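Local coordinates for protein N-acetylneuraminate lyase (Fusobacterium nucleatum subsp. nucleatum ATCC 25586, PDB 5ZKA) that is a lyase of the dihydrodipicolinate synthetase family, built as a TIM barrel with its parallel strands wrapped in helices, at residues A[21-26]-A[51-56]; A[27-32]-A[281-286]; A[42-47]-A[78-83]; A[63-68]-A[91-96]; A[231-236]-A[247-252]. All blocks are in the same frame, centred on the assembly; numbering follows the deposited sequence.

Contact 1: residues A[21-26]-A[51-56]; sequences IYSALM and MKVDGL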
# COMPACT_ATOMS: atom_id res chain seq x y z
N ILE A 21 2.50 6.71 18.79
CA ILE A 21 3.64 5.95 18.27
C ILE A 21 4.17 5.03 19.37
O ILE A 21 4.57 5.51 20.43
CB ILE A 21 4.74 6.90 17.77
CG1 ILE A 21 4.18 7.89 16.74
CG2 ILE A 21 5.92 6.12 17.23
CD1 ILE A 21 3.72 7.24 15.47
N TYR A 22 4.19 3.72 19.10
CA TYR A 22 4.70 2.71 20.02
C TYR A 22 5.98 2.10 19.48
O TYR A 22 6.00 1.61 18.34
CB TYR A 22 3.69 1.57 20.21
CG TYR A 22 2.44 1.90 21.00
CD1 TYR A 22 1.51 2.79 20.50
CD2 TYR A 22 2.16 1.26 22.20
CE1 TYR A 22 0.36 3.09 21.20
CE2 TYR A 22 1.01 1.54 22.91
CZ TYR A 22 0.11 2.45 22.40
OH TYR A 22 -1.04 2.75 23.08
N SER A 23 7.03 2.06 20.29
CA SER A 23 8.19 1.25 19.93
C SER A 23 7.91 -0.21 20.25
O SER A 23 7.48 -0.53 21.36
CB SER A 23 9.44 1.70 20.69
OG SER A 23 9.97 2.90 20.14
N ALA A 24 8.18 -1.09 19.29
CA ALA A 24 8.24 -2.52 19.58
C ALA A 24 9.56 -2.75 20.28
O ALA A 24 10.63 -2.72 19.66
CB ALA A 24 8.12 -3.35 18.31
N LEU A 25 9.48 -2.91 21.60
CA LEU A 25 10.64 -2.84 22.46
C LEU A 25 11.65 -3.94 22.13
O LEU A 25 11.32 -5.12 22.14
CB LEU A 25 10.19 -2.93 23.91
CG LEU A 25 11.28 -2.76 24.97
CD1 LEU A 25 11.81 -1.33 24.91
CD2 LEU A 25 10.73 -3.09 26.35
N MET A 26 12.88 -3.54 21.86
CA MET A 26 13.95 -4.51 21.69
C MET A 26 14.50 -4.93 23.04
O MET A 26 14.46 -4.17 24.02
CB MET A 26 15.07 -3.93 20.84
CG MET A 26 14.57 -3.47 19.49
SD MET A 26 15.73 -3.84 18.17
CE MET A 26 15.80 -5.63 18.21
N MET A 51 13.34 9.10 22.58
CA MET A 51 12.43 8.94 21.45
C MET A 51 11.06 9.54 21.72
O MET A 51 10.32 9.80 20.77
CB MET A 51 12.29 7.46 21.08
CG MET A 51 13.62 6.78 20.71
SD MET A 51 14.42 7.45 19.21
CE MET A 51 15.52 8.72 19.90
N LYS A 52 10.72 9.79 22.99
CA LYS A 52 9.43 10.39 23.36
C LYS A 52 8.25 9.60 22.80
O LYS A 52 7.22 10.17 22.43
CB LYS A 52 9.36 11.85 22.92
CG LYS A 52 10.39 12.75 23.58
CD LYS A 52 10.23 12.76 25.07
CE LYS A 52 11.04 13.91 25.68
NZ LYS A 52 10.80 14.05 27.14
N VAL A 53 8.38 8.27 22.75
CA VAL A 53 7.28 7.44 22.25
C VAL A 53 6.06 7.60 23.16
O VAL A 53 6.17 7.92 24.35
CB VAL A 53 7.66 5.96 22.16
CG1 VAL A 53 8.79 5.75 21.18
CG2 VAL A 53 8.00 5.42 23.54
N ASP A 54 4.89 7.40 22.58
CA ASP A 54 3.64 7.38 23.33
C ASP A 54 3.41 6.05 24.03
O ASP A 54 2.61 6.00 24.97
CB ASP A 54 2.47 7.67 22.39
CG ASP A 54 2.64 8.97 21.62
OD1 ASP A 54 2.74 10.02 22.29
OD2 ASP A 54 2.71 8.95 20.37
N GLY A 55 4.08 4.98 23.62
CA GLY A 55 3.82 3.68 24.22
C GLY A 55 4.94 2.72 23.90
O GLY A 55 5.81 2.98 23.06
N LEU A 56 4.92 1.59 24.62
CA LEU A 56 5.83 0.48 24.36
C LEU A 56 5.00 -0.77 24.08
O LEU A 56 4.05 -1.06 24.80
CB LEU A 56 6.78 0.23 25.53
CG LEU A 56 7.78 1.35 25.83
CD1 LEU A 56 8.58 1.04 27.09
CD2 LEU A 56 8.72 1.56 24.64
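Ile21 and Asp54 are joined by two hydrogen bonds, one at each backbone polar atom of Ile21. Ile21 N donates to Asp54 OD2 over 2.7 Å in a nearly straight bond (168°), arriving at the lone pair that faces away from OD1. The other oxygen, OD1, has a salt bridge to Lys231, so both ends of the carboxylate are held. Asp54 N donates to Ile21 O at 2.9 Å, in the plane of that carbonyl, and Gly55 N adds a weak bond to the same oxygen at 3.3 Å. Further along, Ser23 N reaches Gly55 O at 3.2 Å, extending the parallel ladder that pairs Tyr22 with Gly55 and Ser23 with Leu56.

CA hydrogens contribute as well. Tyr22 CA lies 3.2 Å from Gly55 O, pointing its hydrogen at an oxygen that already accepts from Ser23.

The aromatic contact is on the Tyr22 side of the sheet. With CG beside its own backbone N (chi1 -71°), the ring leans over the neighbouring strand, and Gly55 CA sits 3.9 Å from the Tyr22 ring centroid in a CH-pi contact. The bare glycine backbone is what permits this closeness. The phenol oxygen is hydrogen-bonded to Met18 O.

On the face that carries Ser23 and Leu56, Leu56 CD2 meets Leu25 CD1 at 4.2 Å; Val53 CG1, from the loop before the strand, touches the Ser23 hydroxyl, whose hydrogen-bond partner is Asn47. Strand 20-24, helix 37-49 and strand 55-58 form a beta-alpha-beta unit of the TIM barrel, its two strands adjacent and parallel.

Contact 2: residues A[27-32]-A[281-286]; sequences VPYNED and YCRKPM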
# COMPACT_ATOMS: atom_id res chain seq x y z
N VAL A 27 15.05 -6.14 23.09
CA VAL A 27 15.52 -6.75 24.33
C VAL A 27 16.98 -7.11 24.15
O VAL A 27 17.33 -7.75 23.16
CB VAL A 27 14.70 -7.99 24.72
CG1 VAL A 27 15.29 -8.63 25.99
CG2 VAL A 27 13.25 -7.61 24.93
N PRO A 28 17.87 -6.70 25.06
CA PRO A 28 19.27 -7.10 24.95
C PRO A 28 19.53 -8.43 25.64
O PRO A 28 19.15 -8.63 26.81
CB PRO A 28 20.03 -5.94 25.62
CG PRO A 28 19.07 -5.43 26.64
CD PRO A 28 17.67 -5.69 26.11
N TYR A 29 20.17 -9.34 24.93
CA TYR A 29 20.47 -10.67 25.42
C TYR A 29 21.97 -10.83 25.58
O TYR A 29 22.75 -10.23 24.84
CB TYR A 29 19.91 -11.75 24.48
CG TYR A 29 18.41 -11.68 24.33
CD1 TYR A 29 17.57 -12.25 25.29
CD2 TYR A 29 17.82 -11.03 23.25
CE1 TYR A 29 16.18 -12.17 25.18
CE2 TYR A 29 16.44 -10.95 23.12
CZ TYR A 29 15.62 -11.52 24.08
OH TYR A 29 14.25 -11.43 23.95
N ASN A 30 22.37 -11.63 26.57
CA ASN A 30 23.77 -11.97 26.74
C ASN A 30 24.16 -13.04 25.73
O ASN A 30 23.33 -13.53 24.95
CB ASN A 30 24.03 -12.44 28.17
CG ASN A 30 23.75 -11.35 29.19
OD1 ASN A 30 24.21 -10.22 29.05
ND2 ASN A 30 22.98 -11.69 30.23
N GLU A 31 25.44 -13.42 25.74
CA GLU A 31 25.94 -14.43 24.80
C GLU A 31 25.15 -15.73 24.92
O GLU A 31 24.82 -16.36 23.91
CB GLU A 31 27.43 -14.67 25.03
CG GLU A 31 28.34 -13.60 24.45
CD GLU A 31 29.55 -13.33 25.32
OE1 GLU A 31 29.98 -12.15 25.41
OE2 GLU A 31 30.07 -14.29 25.93
N ASP A 32 24.84 -16.15 26.15
CA ASP A 32 24.13 -17.40 26.37
C ASP A 32 22.62 -17.27 26.19
O ASP A 32 21.89 -18.21 26.54
CB ASP A 32 24.46 -17.95 27.77
CG ASP A 32 23.85 -17.11 28.89
OD1 ASP A 32 23.51 -15.94 28.67
OD2 ASP A 32 23.72 -17.64 30.02
N TYR A 281 23.22 -8.54 22.60
CA TYR A 281 23.26 -9.42 21.44
C TYR A 281 21.86 -9.86 21.05
O TYR A 281 20.89 -9.64 21.78
CB TYR A 281 24.12 -10.67 21.72
CG TYR A 281 25.54 -10.36 22.15
CD1 TYR A 281 26.46 -9.84 21.25
CD2 TYR A 281 25.94 -10.57 23.46
CE1 TYR A 281 27.76 -9.54 21.65
CE2 TYR A 281 27.23 -10.28 23.86
CZ TYR A 281 28.13 -9.76 22.95
OH TYR A 281 29.42 -9.48 23.35
N CYS A 282 21.76 -10.48 19.88
CA CYS A 282 20.53 -11.12 19.45
C CYS A 282 20.54 -12.58 19.88
O CYS A 282 21.60 -13.16 20.14
CB CYS A 282 20.36 -11.03 17.93
SG CYS A 282 20.12 -9.35 17.31
N ARG A 283 19.35 -13.18 19.92
CA ARG A 283 19.24 -14.59 20.29
C ARG A 283 19.78 -15.47 19.17
O ARG A 283 19.45 -15.26 18.00
CB ARG A 283 17.78 -14.95 20.59
CG ARG A 283 17.26 -14.53 21.97
CD ARG A 283 17.92 -15.34 23.09
NE ARG A 283 17.44 -16.73 23.09
CZ ARG A 283 16.94 -17.36 24.14
NH1 ARG A 283 16.86 -16.76 25.32
NH2 ARG A 283 16.53 -18.62 24.01
N LYS A 284 20.59 -16.47 19.51
CA LYS A 284 20.98 -17.44 18.50
C LYS A 284 19.74 -18.13 17.96
O LYS A 284 18.77 -18.34 18.70
CB LYS A 284 21.96 -18.46 19.08
CG LYS A 284 23.34 -17.89 19.34
CD LYS A 284 24.22 -18.90 20.02
CE LYS A 284 25.27 -18.21 20.86
NZ LYS A 284 26.08 -19.20 21.62
N PRO A 285 19.73 -18.51 16.67
CA PRO A 285 20.84 -18.47 15.72
C PRO A 285 20.96 -17.17 14.92
O PRO A 285 21.59 -17.22 13.85
CB PRO A 285 20.50 -19.62 14.76
CG PRO A 285 18.97 -19.68 14.78
CD PRO A 285 18.47 -18.93 16.02
N MET A 286 20.39 -16.05 15.38
CA MET A 286 20.65 -14.77 14.72
C MET A 286 22.15 -14.59 14.55
O MET A 286 22.92 -14.80 15.48
CB MET A 286 20.06 -13.60 15.52
CG MET A 286 18.54 -13.53 15.57
SD MET A 286 17.75 -13.45 13.95
CE MET A 286 16.18 -12.70 14.36
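Tyr29 and Tyr281 pair as a single antiparallel, hydrogen-bonded bridge between two loops, and the tight part of the contact is built around it. Tyr281 N donates to Tyr29 O at 2.8 Å, in the carbonyl plane, and Tyr29 N donates back to Tyr281 O at 3.2 Å. That second oxygen also lies at the edge of the Tyr29 ring, and it accepts a further hydrogen bond from Lys269, which holds Val27 O too.

The Tyr29 ring is packed on both faces. Arg283 CG sits almost exactly over its centre, 3.7 Å from the Tyr29 ring centroid and 8° off the normal, a CH-pi contact made by the aliphatic part of the arginine. Val27 CG1 covers the opposite face, nearer the rim. Bends at chi2 and chi3 turn the Arg283 chain across the ring, with the guanidinium plane turned 81° from the ring plane. Its NH1 goes on to a salt bridge with Glu72 and a hydrogen bond to Gly33 O, while Tyr29 OH is hydrogen-bonded to Gly63 O.

The outer side is looser and largely in solvent. Glu31 runs alongside the Tyr281 ring, its CG 3.6 Å from Tyr281 CE2, with the two side chains pointing the same way. Lys284 stretches out until its CE comes within 3.6 Å of Glu31 O.

In TIM-barrel terms, 27-32 follows strand 20-24 in the first beta-alpha loop, at the C-terminal end of the strands. The lone bridge ties that loop to the connection between helices 264-274 and 291-304.

Contact 3: residues A[42-47]-A[78-83]; sequences EIIRYN and EIAIDE
The Arg45 guanidinium meets Glu83 through its edge. Two acceptors, Glu83 OE2 and Glu83 O, lie in its plane, and both are served by the one nitrogen NH1. The salt bridge from Arg45 NH1 to Glu83 OE2 is 2.9 Å long and fairly straight (162°). It approaches the carboxylate oxygen on the anti side, somewhat out of plane, with the two flat groups turned 55° to each other. The second bond, Arg45 NH1 to Glu83 O at 3.1 Å, comes from well above the plane of that carbonyl, which belongs to the last turn of helix 70-84. Arg45 gets there by bending at chi2 and chi3, a curl that also lays its CD 3.3 Å from Glu83 OE2. Each has a second charged partner: Arg45 NE pairs with Asp49, and Glu83 OE1 with Arg41.

Helices 37-49 and 70-84 are neighbours in the outer helical layer of the TIM barrel; their segments run 43° apart with axes 10.0 Å from each other at the closest.

Beneath the ion pair, Ile44 fills the interface. Its CD1 presses on the helix backbone, 3.5 Å from Ala80 CA, while the other branch, CG2 (anti to the backbone N), lies 3.7 Å from Glu83 CG. Ile44 also touches Leu56 and Ala80 touches Val58, both on strand 55-58, which the two helices cover.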
# COMPACT_ATOMS: atom_id res chain seq x y z
N GLU A 42 17.93 0.33 30.12
CA GLU A 42 18.50 1.42 29.33
C GLU A 42 17.74 1.63 28.03
O GLU A 42 17.56 2.77 27.58
CB GLU A 42 19.98 1.16 29.04
CG GLU A 42 20.87 1.23 30.29
CD GLU A 42 22.34 1.08 29.95
OE1 GLU A 42 22.67 1.04 28.75
OE2 GLU A 42 23.16 0.99 30.90
N ILE A 43 17.31 0.54 27.39
CA ILE A 43 16.56 0.68 26.15
C ILE A 43 15.20 1.30 26.42
O ILE A 43 14.72 2.16 25.66
CB ILE A 43 16.42 -0.69 25.45
CG1 ILE A 43 17.78 -1.21 25.01
CG2 ILE A 43 15.47 -0.58 24.26
CD1 ILE A 43 17.70 -2.62 24.37
N ILE A 44 14.54 0.87 27.50
CA ILE A 44 13.27 1.46 27.90
C ILE A 44 13.43 2.95 28.17
O ILE A 44 12.64 3.77 27.69
CB ILE A 44 12.71 0.72 29.13
CG1 ILE A 44 12.29 -0.70 28.76
CG2 ILE A 44 11.53 1.48 29.71
CD1 ILE A 44 12.15 -1.64 29.96
N ARG A 45 14.44 3.32 28.96
CA ARG A 45 14.66 4.73 29.27
C ARG A 45 14.92 5.54 28.00
O ARG A 45 14.40 6.65 27.85
CB ARG A 45 15.82 4.89 30.25
CG ARG A 45 15.51 4.42 31.67
CD ARG A 45 15.12 5.57 32.62
NE ARG A 45 13.95 6.33 32.16
CZ ARG A 45 12.69 5.96 32.35
NH1 ARG A 45 12.41 4.83 32.99
NH2 ARG A 45 11.69 6.71 31.89
N TYR A 46 15.70 5.00 27.06
CA TYR A 46 15.95 5.71 25.81
C TYR A 46 14.65 5.95 25.04
O TYR A 46 14.41 7.06 24.55
CB TYR A 46 16.94 4.92 24.95
CG TYR A 46 17.45 5.66 23.74
CD1 TYR A 46 18.44 6.63 23.86
CD2 TYR A 46 16.97 5.37 22.47
CE1 TYR A 46 18.92 7.30 22.75
CE2 TYR A 46 17.44 6.03 21.36
CZ TYR A 46 18.41 7.00 21.50
OH TYR A 46 18.87 7.66 20.38
N ASN A 47 13.79 4.93 24.94
CA ASN A 47 12.53 5.10 24.22
C ASN A 47 11.64 6.16 24.86
O ASN A 47 11.06 7.01 24.16
CB ASN A 47 11.80 3.76 24.14
CG ASN A 47 12.23 2.94 22.96
OD1 ASN A 47 11.86 3.24 21.83
ND2 ASN A 47 13.05 1.92 23.21
N GLU A 78 8.11 -8.20 33.46
CA GLU A 78 8.31 -7.63 34.80
C GLU A 78 9.16 -6.37 34.75
O GLU A 78 8.83 -5.34 35.36
CB GLU A 78 9.00 -8.62 35.74
CG GLU A 78 8.35 -9.94 35.92
CD GLU A 78 9.22 -10.87 36.75
OE1 GLU A 78 10.03 -10.35 37.55
OE2 GLU A 78 9.11 -12.10 36.57
N ILE A 79 10.31 -6.46 34.10
CA ILE A 79 11.24 -5.33 34.04
C ILE A 79 10.59 -4.15 33.32
O ILE A 79 10.65 -3.01 33.79
CB ILE A 79 12.55 -5.76 33.37
CG1 ILE A 79 13.26 -6.80 34.24
CG2 ILE A 79 13.47 -4.55 33.11
CD1 ILE A 79 14.24 -7.67 33.47
N ALA A 80 9.93 -4.42 32.19
CA ALA A 80 9.39 -3.33 31.38
C ALA A 80 8.42 -2.46 32.17
O ALA A 80 8.54 -1.23 32.18
CB ALA A 80 8.73 -3.88 30.11
N ILE A 81 7.46 -3.09 32.86
CA ILE A 81 6.49 -2.28 33.59
C ILE A 81 7.10 -1.69 34.87
O ILE A 81 6.68 -0.62 35.33
CB ILE A 81 5.21 -3.09 33.88
CG1 ILE A 81 4.08 -2.16 34.32
CG2 ILE A 81 5.46 -4.18 34.91
CD1 ILE A 81 2.71 -2.81 34.27
N ASP A 82 8.09 -2.35 35.45
CA ASP A 82 8.76 -1.76 36.60
C ASP A 82 9.53 -0.51 36.20
O ASP A 82 9.54 0.49 36.92
CB ASP A 82 9.70 -2.77 37.25
CG ASP A 82 10.44 -2.20 38.44
OD1 ASP A 82 9.79 -1.98 39.49
OD2 ASP A 82 11.66 -1.97 38.32
N GLU A 83 10.18 -0.55 35.03
CA GLU A 83 10.96 0.60 34.58
C GLU A 83 10.08 1.70 34.00
O GLU A 83 10.31 2.89 34.26
CB GLU A 83 12.00 0.15 33.55
CG GLU A 83 12.96 1.25 33.15
CD GLU A 83 13.82 1.73 34.30
OE1 GLU A 83 14.20 0.90 35.16
OE2 GLU A 83 14.14 2.94 34.35

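Contact 4: residues A[63-68]-A[91-96]; sequences GENFMI and IAQVGS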
# COMPACT_ATOMS: atom_id res chain seq x y z
N GLY A 63 11.09 -7.91 19.79
CA GLY A 63 11.79 -8.27 21.01
C GLY A 63 12.35 -9.67 21.02
O GLY A 63 12.80 -10.14 22.06
N GLU A 64 12.31 -10.36 19.87
CA GLU A 64 12.78 -11.74 19.74
C GLU A 64 11.96 -12.68 20.62
O GLU A 64 12.42 -13.74 21.05
CB GLU A 64 14.28 -11.84 20.02
CG GLU A 64 15.08 -10.99 18.97
CD GLU A 64 16.53 -10.77 19.36
OE1 GLU A 64 17.29 -11.76 19.48
OE2 GLU A 64 16.90 -9.59 19.55
N ASN A 65 10.70 -12.29 20.85
CA ASN A 65 9.81 -13.01 21.76
C ASN A 65 9.69 -14.50 21.43
O ASN A 65 9.72 -15.35 22.33
CB ASN A 65 8.44 -12.34 21.71
CG ASN A 65 7.39 -13.11 22.49
OD1 ASN A 65 6.56 -13.83 21.91
ND2 ASN A 65 7.41 -12.94 23.81
N PHE A 66 9.55 -14.83 20.15
CA PHE A 66 9.27 -16.22 19.81
C PHE A 66 10.52 -17.09 19.81
O PHE A 66 10.42 -18.30 19.57
CB PHE A 66 8.53 -16.27 18.46
CG PHE A 66 7.25 -15.49 18.49
CD1 PHE A 66 6.13 -16.01 19.13
CD2 PHE A 66 7.20 -14.19 18.00
CE1 PHE A 66 4.96 -15.28 19.21
CE2 PHE A 66 6.03 -13.45 18.09
CZ PHE A 66 4.91 -14.00 18.69
N MET A 67 11.68 -16.51 20.15
CA MET A 67 12.93 -17.25 20.29
C MET A 67 13.28 -17.58 21.74
O MET A 67 14.29 -18.24 21.97
CB MET A 67 14.07 -16.46 19.65
CG MET A 67 14.13 -16.59 18.12
SD MET A 67 15.57 -15.74 17.42
CE MET A 67 14.94 -14.09 17.33
N ILE A 68 12.48 -17.15 22.71
CA ILE A 68 12.86 -17.25 24.11
C ILE A 68 11.80 -18.03 24.89
O ILE A 68 10.70 -18.31 24.40
CB ILE A 68 13.12 -15.87 24.75
CG1 ILE A 68 11.81 -15.13 25.00
CG2 ILE A 68 14.01 -15.02 23.84
CD1 ILE A 68 11.97 -13.73 25.53
N ILE A 91 1.47 -2.17 25.93
CA ILE A 91 0.75 -3.32 25.39
C ILE A 91 1.63 -4.54 25.56
O ILE A 91 2.83 -4.49 25.25
CB ILE A 91 0.38 -3.13 23.91
CG1 ILE A 91 -0.52 -1.90 23.70
CG2 ILE A 91 -0.31 -4.41 23.34
CD1 ILE A 91 -0.61 -1.47 22.21
N ALA A 92 1.06 -5.64 26.04
CA ALA A 92 1.80 -6.88 26.23
C ALA A 92 1.35 -7.89 25.19
O ALA A 92 0.18 -8.30 25.18
CB ALA A 92 1.58 -7.44 27.65
N GLN A 93 2.26 -8.28 24.30
CA GLN A 93 1.99 -9.32 23.31
C GLN A 93 2.18 -10.69 23.96
O GLN A 93 3.30 -11.01 24.39
CB GLN A 93 2.91 -9.15 22.10
CG GLN A 93 2.41 -9.81 20.81
CD GLN A 93 2.55 -11.31 20.84
OE1 GLN A 93 1.66 -12.04 20.40
NE2 GLN A 93 3.67 -11.79 21.35
N VAL A 94 1.11 -11.48 24.06
CA VAL A 94 1.15 -12.76 24.76
C VAL A 94 0.80 -13.94 23.85
O VAL A 94 0.72 -15.07 24.32
CB VAL A 94 0.23 -12.75 26.00
CG1 VAL A 94 0.68 -11.67 26.99
CG2 VAL A 94 -1.22 -12.56 25.59
N GLY A 95 0.61 -13.70 22.55
CA GLY A 95 0.20 -14.77 21.66
C GLY A 95 1.28 -15.81 21.44
O GLY A 95 2.47 -15.57 21.67
N SER A 96 0.87 -16.97 20.93
CA SER A 96 1.74 -18.13 20.85
C SER A 96 0.99 -19.24 20.12
O SER A 96 -0.24 -19.22 20.05
CB SER A 96 2.17 -18.59 22.25
OG SER A 96 2.65 -19.92 22.26
O HOH W 1 4.48 -15.34 23.37
O HOH W 2 4.89 -13.16 24.85
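Phe66, Gln93 and Asn65 carry this contact, and none of them makes a direct hydrogen bond across it. The Phe66 ring brings its edge to the opposite loop: Phe66 CE1 is 3.5 Å from Gly95 O, close to the ring plane. Its tip, Phe66 CZ, rests 3.7 Å from Gln93 NE2. One ring face is taken by Asn65, whose OD1 stands over the centre.

Gln93 bends at chi2 (-74°), which brings OE1 round to accept a bent hydrogen bond from Gly95 N (2.9 Å), the donor well above the plane of the side-chain carbonyl. The same oxygen accepts from Val120 N, and NE2 donates to Gly59 O, so the amide is pinned at both ends.

Asn65 works through water. One molecule donates to Asn65 OD1 (3.0 Å) and to Gly95 O (2.6 Å). A second accepts from Asn65 ND2 and donates to Gln93 O, each 2.7 Å from the water oxygen. The two bridges use both ends of the Asn65 amide, which should hold its rotation.

The buried, water-bridged contact joins the loop after strand 55-58 to the end of strand 89-93 and the loop that follows it, at the C-terminal mouth of the TIM barrel.

Contact 5: residues A[231-236]-A[247-252]; sequences KQIFEL and KIQHTT
Ile233 and Ile248 mark where the two helices come nearest, their CA atoms 6.4 Å apart. The segments run nearly antiparallel, 154° between their directions, with axes 9.4 Å apart at closest approach; a short turn links helix 223-237 to helix 242-262, making an alpha-alpha hairpin.

The two isoleucines slide past each other in opposite directions, Ile233 CG1 against Ile248 CG2 at 3.6 Å. Ile233 CD1 continues to the helix backbone, 3.6 Å from Gln249 CA. From the other helix, Ile248 extends CD1 (chi2 167°) to Leu236 CD1 at 3.5 Å, the chains crossing at about a right angle. Gln232, extended beyond CG, lies similarly crosswise to Ile248 and puts OE1 3.6 Å from Ile248 CD1.

Polar groups beside this packing find partners along their own helix or beyond. Thr252 OG1 donates to Ile248 O at 3.0 Å, on the opposite face of that carbonyl from Thr252 N, and is also hydrogen-bonded to Asn226. Gln249 OE1 accepts from Leu208 N, and His250 ND1 hydrogen-bonds to an acidic side chain of another chain. With no hydrogen bond passing between the segments, cohesion here probably comes from branched aliphatic packing.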
# COMPACT_ATOMS: atom_id res chain seq x y z
N LYS A 231 7.04 10.37 14.95
CA LYS A 231 6.00 11.24 15.50
C LYS A 231 5.77 12.46 14.62
O LYS A 231 4.63 12.91 14.46
CB LYS A 231 6.38 11.68 16.92
CG LYS A 231 6.20 10.60 17.96
CD LYS A 231 6.37 11.17 19.36
CE LYS A 231 5.06 11.65 19.93
NZ LYS A 231 5.15 11.71 21.41
N GLN A 232 6.83 13.02 14.03
CA GLN A 232 6.66 14.15 13.11
C GLN A 232 5.78 13.76 11.93
O GLN A 232 4.80 14.45 11.62
CB GLN A 232 8.02 14.65 12.62
CG GLN A 232 8.83 15.40 13.67
CD GLN A 232 10.27 15.67 13.22
OE1 GLN A 232 10.75 15.10 12.23
NE2 GLN A 232 10.96 16.54 13.95
N ILE A 233 6.12 12.66 11.24
CA ILE A 233 5.30 12.22 10.10
C ILE A 233 3.84 12.10 10.51
O ILE A 233 2.95 12.68 9.88
CB ILE A 233 5.82 10.88 9.54
CG1 ILE A 233 7.24 11.01 8.96
CG2 ILE A 233 4.83 10.32 8.50
CD1 ILE A 233 7.94 9.65 8.73
N PHE A 234 3.59 11.38 11.61
CA PHE A 234 2.23 11.15 12.10
C PHE A 234 1.51 12.47 12.37
O PHE A 234 0.40 12.69 11.87
CB PHE A 234 2.31 10.29 13.36
CG PHE A 234 0.98 9.79 13.85
CD1 PHE A 234 0.18 8.99 13.04
CD2 PHE A 234 0.54 10.09 15.13
CE1 PHE A 234 -1.04 8.53 13.49
CE2 PHE A 234 -0.68 9.62 15.60
CZ PHE A 234 -1.47 8.85 14.78
N GLU A 235 2.14 13.36 13.14
CA GLU A 235 1.47 14.61 13.51
C GLU A 235 1.30 15.53 12.31
O GLU A 235 0.24 16.15 12.14
CB GLU A 235 2.25 15.33 14.61
N LEU A 236 2.33 15.65 11.47
CA LEU A 236 2.22 16.55 10.33
C LEU A 236 1.14 16.09 9.36
O LEU A 236 0.41 16.91 8.80
CB LEU A 236 3.56 16.65 9.60
CG LEU A 236 4.69 17.36 10.36
CD1 LEU A 236 6.01 16.95 9.74
CD2 LEU A 236 4.51 18.85 10.31
N LYS A 247 8.59 14.69 3.03
CA LYS A 247 10.04 14.88 3.10
C LYS A 247 10.64 14.05 4.22
O LYS A 247 11.69 13.43 4.05
CB LYS A 247 10.38 16.36 3.28
CG LYS A 247 10.11 17.20 2.04
CD LYS A 247 10.92 18.49 2.04
CE LYS A 247 10.50 19.39 0.89
NZ LYS A 247 9.07 19.78 1.00
N ILE A 248 9.97 14.02 5.37
CA ILE A 248 10.48 13.27 6.52
C ILE A 248 10.30 11.76 6.31
O ILE A 248 11.15 10.97 6.73
CB ILE A 248 9.82 13.78 7.80
CG1 ILE A 248 10.15 15.26 8.00
CG2 ILE A 248 10.25 12.95 9.01
CD1 ILE A 248 9.32 15.96 9.05
N GLN A 249 9.22 11.34 5.66
CA GLN A 249 9.11 9.92 5.30
C GLN A 249 10.21 9.51 4.32
O GLN A 249 10.74 8.40 4.40
CB GLN A 249 7.74 9.62 4.70
CG GLN A 249 7.50 8.13 4.40
CD GLN A 249 7.17 7.37 5.67
OE1 GLN A 249 6.10 7.56 6.24
NE2 GLN A 249 8.09 6.52 6.13
N HIS A 250 10.56 10.41 3.39
CA HIS A 250 11.64 10.12 2.45
C HIS A 250 12.96 9.92 3.19
O HIS A 250 13.71 8.99 2.89
CB HIS A 250 11.77 11.27 1.45
CG HIS A 250 10.83 11.20 0.28
ND1 HIS A 250 10.40 10.02 -0.28
CD2 HIS A 250 10.30 12.19 -0.48
CE1 HIS A 250 9.62 10.28 -1.31
NE2 HIS A 250 9.54 11.59 -1.45
N THR A 251 13.27 10.82 4.12
CA THR A 251 14.52 10.70 4.87
C THR A 251 14.50 9.44 5.72
O THR A 251 15.49 8.70 5.77
CB THR A 251 14.72 11.94 5.74
OG1 THR A 251 14.86 13.10 4.90
CG2 THR A 251 15.97 11.79 6.61
N THR A 252 13.38 9.19 6.39
CA THR A 252 13.21 7.98 7.19
C THR A 252 13.44 6.72 6.35
O THR A 252 14.13 5.79 6.79
CB THR A 252 11.81 7.96 7.80
OG1 THR A 252 11.76 8.94 8.86
CG2 THR A 252 11.45 6.58 8.38

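In the fold
From the N terminus, contact 1 closes a short loop through helix 37-49 and pairs the first two barrel strands. Contact 3 crosses it, setting that helix against 70-84, and contact 4 crosses contact 3 in turn, joining the loops beyond strands 55-58 and 89-93. Contact 2 spans most of the chain: it crosses contact 1 and encloses contacts 3, 4 and 5, bringing the region after helix 264-274 back to the first beta-alpha loop. Contact 5 follows late as a compact hairpin on the opposite side of the chain's centre from contact 4; Lys231 links it to contact 1. Glu64 and Gly63 link contact 4 to contact 2, and Ser23 with Asn47 links contacts 1 and 3.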